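Local structure of CBS domain protein (Bacillus anthracis, 3LQN) at residues Leu54-Leu60 with Val122-Phe128; Thr66-Leu70 with Gln91-Gln95. The protein is of unknown function, though its paired CBS domains suggest that it may sense adenosine-containing ligands, as many proteins of this family do. One frame throughout, in Å; residues are numbered along the deposited sequence. Where two conformers were deposited one is given.

Interaction 1: residues Leu54-Leu60 with Val122-Phe128; sequences LDPMYKL and VNEDGYF
K59 crosses one face of the Y127 ring near its rim and ends at the backbone carbonyl of D125. Its chain starts with CG anti to its carbonyl carbon (chi1 -73°), runs extended through CE, and bends only at the last torsion, which brings K59 NZ to 3.0 Å from D125 O, in the plane of that carbonyl. CE of K59 passes 3.9 Å from the centroid of the Y127 ring, a CH-pi contact, and NZ makes a longer cation-pi approach to the same face. The ring edge is turned to the other loop, with M57 O 3.0 Å from CE1 of Y127. The backbones are joined by two nearly straight hydrogen bonds, F128 N to Y58 O (2.9 Å) and L60 N to G126 O (3.3 Å), which frame a single bridge between K59 and Y127. Of the apolar pairs, L54 CD2 sits 3.5 Å from F128 CB, the side chains crossing at about a right angle, and L60 CD2 packs on CG1 of V122 at 3.8 Å. Each loop is braced from within: D55 OD1 accepts from M57 N, which makes an Asx turn, and from K59 N on the opposite face of its carboxylate, while N123 OD1 takes Y127 N. The two segments are equivalent type I turn hairpins, one from each CBS motif, meeting side by side as in the pseudo-twofold pairing of a Bateman module.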
loop_
_atom_site.group_PDB
_atom_site.type_symbol
_atom_site.label_atom_id
_atom_site.label_comp_id
_atom_site.label_asym_id
_atom_site.label_seq_id
_atom_site.Cartn_x
_atom_site.Cartn_y
_atom_site.Cartn_z
ATOM N N LEU A 54 -12.097 -8.763 13.198
ATOM C CA LEU A 54 -12.020 -9.839 14.183
ATOM C C LEU A 54 -13.398 -10.062 14.793
ATOM O O LEU A 54 -14.227 -9.166 14.772
ATOM C CB LEU A 54 -11.060 -9.481 15.336
ATOM C CG LEU A 54 -9.603 -9.179 14.884
ATOM C CD1 LEU A 54 -8.794 -8.901 16.189
ATOM C CD2 LEU A 54 -8.991 -10.327 14.058
ATOM N N ASP A 55 -13.617 -11.250 15.307
ATOM C CA ASP A 55 -14.821 -11.516 16.116
ATOM C C ASP A 55 -14.549 -11.277 17.581
ATOM O O ASP A 55 -13.426 -10.869 17.968
ATOM C CB ASP A 55 -15.433 -12.910 15.817
ATOM C CG ASP A 55 -14.543 -14.058 16.163
ATOM O OD1 ASP A 55 -13.704 -13.995 17.096
ATOM O OD2 ASP A 55 -14.718 -15.100 15.521
ATOM N N PRO A 56 -15.565 -11.531 18.440
ATOM C CA PRO A 56 -15.292 -11.239 19.856
ATOM C C PRO A 56 -14.280 -12.180 20.510
ATOM O O PRO A 56 -13.805 -11.899 21.608
ATOM C CB PRO A 56 -16.681 -11.403 20.511
ATOM C CG PRO A 56 -17.631 -11.019 19.455
ATOM C CD PRO A 56 -17.009 -11.506 18.139
ATOM N N MET A 57 -13.936 -13.287 19.860
ATOM C CA MET A 57 -12.912 -14.150 20.379
ATOM C C MET A 57 -11.525 -13.864 19.787
ATOM O O MET A 57 -10.596 -14.647 19.956
ATOM C CB MET A 57 -13.346 -15.569 20.170
ATOM C CG MET A 57 -14.817 -15.669 20.651
ATOM S SD MET A 57 -15.419 -17.219 20.162
ATOM C CE MET A 57 -14.153 -18.261 20.845
ATOM N N TYR A 58 -11.457 -12.739 19.095
ATOM C CA TYR A 58 -10.226 -12.288 18.481
ATOM C C TYR A 58 -9.779 -13.299 17.402
ATOM O O TYR A 58 -8.583 -13.511 17.161
ATOM C CB TYR A 58 -9.186 -12.047 19.590
ATOM C CG TYR A 58 -9.369 -10.726 20.342
ATOM C CD1 TYR A 58 -8.711 -9.580 19.915
ATOM C CD2 TYR A 58 -10.172 -10.632 21.485
ATOM C CE1 TYR A 58 -8.848 -8.388 20.579
ATOM C CE2 TYR A 58 -10.303 -9.434 22.166
ATOM C CZ TYR A 58 -9.634 -8.317 21.700
ATOM O OH TYR A 58 -9.734 -7.113 22.347
ATOM N N LYS A 59 -10.767 -13.896 16.730
ATOM C CA LYS A 59 -10.530 -14.725 15.557
ATOM C C LYS A 59 -10.695 -13.897 14.302
ATOM O O LYS A 59 -11.502 -12.980 14.245
ATOM C CB LYS A 59 -11.436 -15.970 15.566
ATOM C CG LYS A 59 -10.929 -16.951 16.626
ATOM C CD LYS A 59 -11.811 -18.165 16.850
ATOM C CE LYS A 59 -11.169 -19.028 17.923
ATOM N NZ LYS A 59 -11.393 -20.475 17.639
ATOM N N LEU A 60 -9.908 -14.222 13.289
ATOM C CA LEU A 60 -9.845 -13.484 12.045
ATOM C C LEU A 60 -11.008 -13.840 11.117
ATOM O O LEU A 60 -11.226 -15.019 10.818
ATOM C CB LEU A 60 -8.484 -13.806 11.376
ATOM C CG LEU A 60 -8.279 -13.059 10.080
ATOM C CD1 LEU A 60 -8.226 -11.489 10.338
ATOM C CD2 LEU A 60 -7.016 -13.610 9.363
ATOM N N VAL A 122 -2.154 -16.266 11.898
ATOM C CA VAL A 122 -3.070 -16.790 12.898
ATOM C C VAL A 122 -2.389 -17.979 13.583
ATOM O O VAL A 122 -1.413 -18.526 13.060
ATOM C CB VAL A 122 -4.371 -17.250 12.262
ATOM C CG1 VAL A 122 -5.115 -16.036 11.604
ATOM C CG2 VAL A 122 -4.093 -18.328 11.253
ATOM N N ASN A 123 -2.860 -18.329 14.768
ATOM C CA ASN A 123 -2.359 -19.550 15.410
ATOM C C ASN A 123 -3.192 -20.742 15.010
ATOM O O ASN A 123 -4.106 -20.618 14.195
ATOM C CB ASN A 123 -2.129 -19.415 16.929
ATOM C CG ASN A 123 -3.418 -19.422 17.753
ATOM O OD1 ASN A 123 -4.520 -19.565 17.227
ATOM N ND2 ASN A 123 -3.268 -19.259 19.065
ATOM N N GLU A 124 -2.839 -21.902 15.547
ATOM C CA GLU A 124 -3.572 -23.133 15.299
ATOM C C GLU A 124 -5.087 -22.882 15.255
ATOM O O GLU A 124 -5.760 -23.285 14.306
ATOM C CB GLU A 124 -3.205 -24.176 16.374
ATOM C CG GLU A 124 -3.182 -23.610 17.813
ATOM C CD GLU A 124 -2.571 -24.547 18.861
ATOM O OE1 GLU A 124 -2.437 -25.760 18.593
ATOM O OE2 GLU A 124 -2.229 -24.059 19.961
ATOM N N ASP A 125 -5.599 -22.187 16.271
ATOM C CA ASP A 125 -7.044 -22.015 16.490
ATOM C C ASP A 125 -7.661 -20.797 15.807
ATOM O O ASP A 125 -8.772 -20.377 16.168
ATOM C CB ASP A 125 -7.348 -21.883 17.992
ATOM C CG ASP A 125 -6.831 -23.057 18.814
ATOM O OD1 ASP A 125 -7.074 -24.219 18.427
ATOM O OD2 ASP A 125 -6.195 -22.805 19.863
ATOM N N GLY A 126 -6.951 -20.203 14.854
ATOM C CA GLY A 126 -7.514 -19.090 14.108
ATOM C C GLY A 126 -7.540 -17.748 14.827
ATOM O O GLY A 126 -8.099 -16.772 14.305
ATOM N N TYR A 127 -6.920 -17.689 16.004
ATOM C CA TYR A 127 -6.794 -16.414 16.678
ATOM C C TYR A 127 -5.858 -15.587 15.826
ATOM O O TYR A 127 -4.843 -16.102 15.339
ATOM C CB TYR A 127 -6.215 -16.543 18.105
ATOM C CG TYR A 127 -7.174 -17.255 19.072
ATOM C CD1 TYR A 127 -8.272 -16.592 19.629
ATOM C CD2 TYR A 127 -6.984 -18.591 19.399
ATOM C CE1 TYR A 127 -9.169 -17.271 20.495
ATOM C CE2 TYR A 127 -7.864 -19.263 20.251
ATOM C CZ TYR A 127 -8.943 -18.598 20.788
ATOM O OH TYR A 127 -9.781 -19.296 21.637
ATOM N N PHE A 128 -6.141 -14.301 15.724
ATOM C CA PHE A 128 -5.259 -13.365 15.025
ATOM C C PHE A 128 -4.000 -13.110 15.879
ATOM O O PHE A 128 -4.111 -12.807 17.053
ATOM C CB PHE A 128 -6.050 -12.063 14.812
ATOM C CG PHE A 128 -5.237 -10.955 14.252
ATOM C CD1 PHE A 128 -4.646 -11.070 12.997
ATOM C CD2 PHE A 128 -4.991 -9.828 15.003
ATOM C CE1 PHE A 128 -3.876 -10.022 12.466
ATOM C CE2 PHE A 128 -4.199 -8.801 14.492
ATOM C CZ PHE A 128 -3.648 -8.900 13.230
#

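Interaction 2: residues Thr66-Leu70 with Gln91-Gln95; sequences TAMIL and QVMKQ. With SO4 (sulfate ion), chain B; FMT (formic acid), chain H.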
loop_
_atom_site.group_PDB
_atom_site.type_symbol
_atom_site.label_atom_id
_atom_site.label_comp_id
_atom_site.label_asym_id
_atom_site.label_seq_id
_atom_site.Cartn_x
_atom_site.Cartn_y
_atom_site.Cartn_z
ATOM N N THR A 66 -8.719 0.910 3.268
ATOM C CA THR A 66 -9.263 2.181 2.865
ATOM C C THR A 66 -9.727 2.117 1.414
ATOM O O THR A 66 -10.727 2.742 1.045
ATOM C CB THR A 66 -8.216 3.296 3.054
ATOM O OG1 THR A 66 -7.790 3.285 4.424
ATOM C CG2 THR A 66 -8.803 4.658 2.704
ATOM N N ALA A 67 -8.970 1.390 0.582
ATOM C CA ALA A 67 -9.422 1.124 -0.769
ATOM C C ALA A 67 -10.838 0.458 -0.796
ATOM O O ALA A 67 -11.681 0.855 -1.628
ATOM C CB ALA A 67 -8.375 0.313 -1.561
ATOM N N MET A 68 -11.101 -0.546 0.036
ATOM C CA MET A 68 -12.368 -1.284 0.002
ATOM C C MET A 68 -13.509 -0.334 0.410
ATOM O O MET A 68 -14.574 -0.310 -0.193
ATOM C CB MET A 68 -12.396 -2.483 0.953
ATOM C CG MET A 68 -11.514 -3.614 0.512
ATOM S SD MET A 68 -11.463 -4.839 1.813
ATOM C CE MET A 68 -9.792 -5.413 1.603
ATOM N N ILE A 69 -13.199 0.482 1.397
ATOM C CA ILE A 69 -14.184 1.466 1.845
ATOM C C ILE A 69 -14.546 2.490 0.789
ATOM O O ILE A 69 -15.750 2.713 0.513
ATOM C CB ILE A 69 -13.724 2.145 3.135
ATOM C CG1 ILE A 69 -13.670 1.071 4.256
ATOM C CG2 ILE A 69 -14.759 3.257 3.523
ATOM C CD1 ILE A 69 -13.167 1.675 5.658
ATOM N N LEU A 70 -13.527 3.121 0.208
ATOM C CA LEU A 70 -13.776 4.146 -0.825
ATOM C C LEU A 70 -14.426 3.510 -2.097
ATOM O O LEU A 70 -15.338 4.077 -2.669
ATOM C CB LEU A 70 -12.479 4.864 -1.184
ATOM C CG LEU A 70 -11.867 5.582 0.034
ATOM C CD1 LEU A 70 -10.496 6.188 -0.391
ATOM C CD2 LEU A 70 -12.849 6.659 0.563
ATOM N N GLN A 91 -20.116 -5.123 4.818
ATOM C CA GLN A 91 -20.537 -4.901 3.416
ATOM C C GLN A 91 -19.363 -4.722 2.459
ATOM O O GLN A 91 -19.562 -4.812 1.246
ATOM C CB GLN A 91 -21.444 -3.688 3.297
ATOM C CG GLN A 91 -22.781 -3.829 3.975
ATOM C CD GLN A 91 -23.478 -2.528 4.005
ATOM O OE1 GLN A 91 -23.212 -1.708 4.869
ATOM N NE2 GLN A 91 -24.409 -2.306 3.054
ATOM N N VAL A 92 -18.161 -4.466 2.953
ATOM C CA VAL A 92 -17.036 -4.190 2.049
ATOM C C VAL A 92 -15.784 -5.026 2.353
ATOM O O VAL A 92 -14.833 -4.987 1.601
ATOM C CB VAL A 92 -16.634 -2.659 1.986
ATOM C CG1 VAL A 92 -17.810 -1.765 1.474
ATOM C CG2 VAL A 92 -16.078 -2.186 3.364
ATOM N N MET A 93 -15.744 -5.692 3.496
ATOM C CA MET A 93 -14.538 -6.457 3.830
ATOM C C MET A 93 -14.279 -7.611 2.822
ATOM O O MET A 93 -15.167 -8.075 2.114
ATOM C CB MET A 93 -14.652 -7.046 5.244
ATOM C CG MET A 93 -15.684 -8.081 5.346
ATOM S SD MET A 93 -15.682 -8.747 7.072
ATOM C CE MET A 93 -17.045 -9.880 7.000
ATOM N N LYS A 94 -13.052 -8.100 2.841
ATOM C CA LYS A 94 -12.590 -9.189 1.959
ATOM C C LYS A 94 -12.449 -10.394 2.883
ATOM O O LYS A 94 -11.773 -10.315 3.902
ATOM C CB LYS A 94 -11.256 -8.763 1.401
ATOM C CG LYS A 94 -10.567 -9.711 0.373
ATOM C CD LYS A 94 -9.314 -9.034 -0.188
ATOM C CE LYS A 94 -8.779 -9.712 -1.446
ATOM N NZ LYS A 94 -8.216 -8.696 -2.384
ATOM N N GLN A 95 -13.127 -11.488 2.555
ATOM C CA GLN A 95 -13.093 -12.699 3.381
ATOM C C GLN A 95 -12.032 -13.658 2.855
ATOM O O GLN A 95 -11.471 -14.418 3.617
ATOM C CB GLN A 95 -14.435 -13.414 3.357
ATOM C CG GLN A 95 -15.626 -12.581 3.797
ATOM C CD GLN A 95 -16.471 -13.312 4.815
ATOM O OE1 GLN A 95 -16.005 -14.247 5.452
ATOM N NE2 GLN A 95 -17.705 -12.869 4.996
HETATM S S SO4 B . -14.555 -11.686 -0.750
HETATM O O1 SO4 B . -15.388 -11.942 -1.925
HETATM O O2 SO4 B . -13.574 -12.746 -0.585
HETATM O O3 SO4 B . -13.851 -10.416 -0.945
HETATM O O4 SO4 B . -15.406 -11.596 0.445
HETATM C C FMT H . -4.200 5.019 5.387
HETATM O O1 FMT H . -3.695 5.072 6.504
HETATM O O2 FMT H . -5.321 5.450 5.148
#
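M68 reaches from the first turn of helix 66-72 to the backbone of 91-95 and runs along it from V92 to K94. With CG anti to its carbonyl carbon (chi1 -71°) and the next torsion extended, the side chain carries SD of M68 to 3.4 Å from V92 O; CB and CG also rest against this carbonyl oxygen. The last torsion, turned to -146°, lays CE of M68 against K94 CB at 3.7 Å, where the two side chains cross at about a right angle. V92 packs back on the helix: its CB stands 3.8 Å from M68 O, and its CG2 branch meets I69 CG1 at 4.1 Å, the isoleucine and valine side chains lying oblique to one another. The contact thus fastens the loop ahead of strand 99-101, part of the second CBS motif, to the helix that follows strand 60-65 of the first, and V92 and I69 also lean on I64 of that strand and on helix 36-46. CB of M93 is directed away from the helix, and its side chain touches I32. The start of the K94 chain runs beside a sulfate ion, with CG of K94 3.6 Å from SO4 O3, while Q95 N donates to SO4 O4 at 3.1 Å and D96 N gives the anion a further bond. T66 and L70 pack against L70 and T66 of the second subunit.

Overall arrangement
Along the chain the order is 54-60, 66-70, 91-95 and 122-128, so both segments of interaction 2 fall between the two segments of interaction 1. Their centres lie about 20 Å apart and their nearest atoms about 7 Å, without touching. Strand 60-65 links them directly: it starts at the hairpin of interaction 1 and ends where helix 66-72 begins. Interaction 1 pairs the hairpin between strands 50-54 and 60-65 with the one between 118-122 and 128-133, whereas interaction 2 ties the connecting segment ahead of strand 99-101 back to the first motif. Together they join the two CBS motifs at separate places, and helix 66-72 also faces the second subunit.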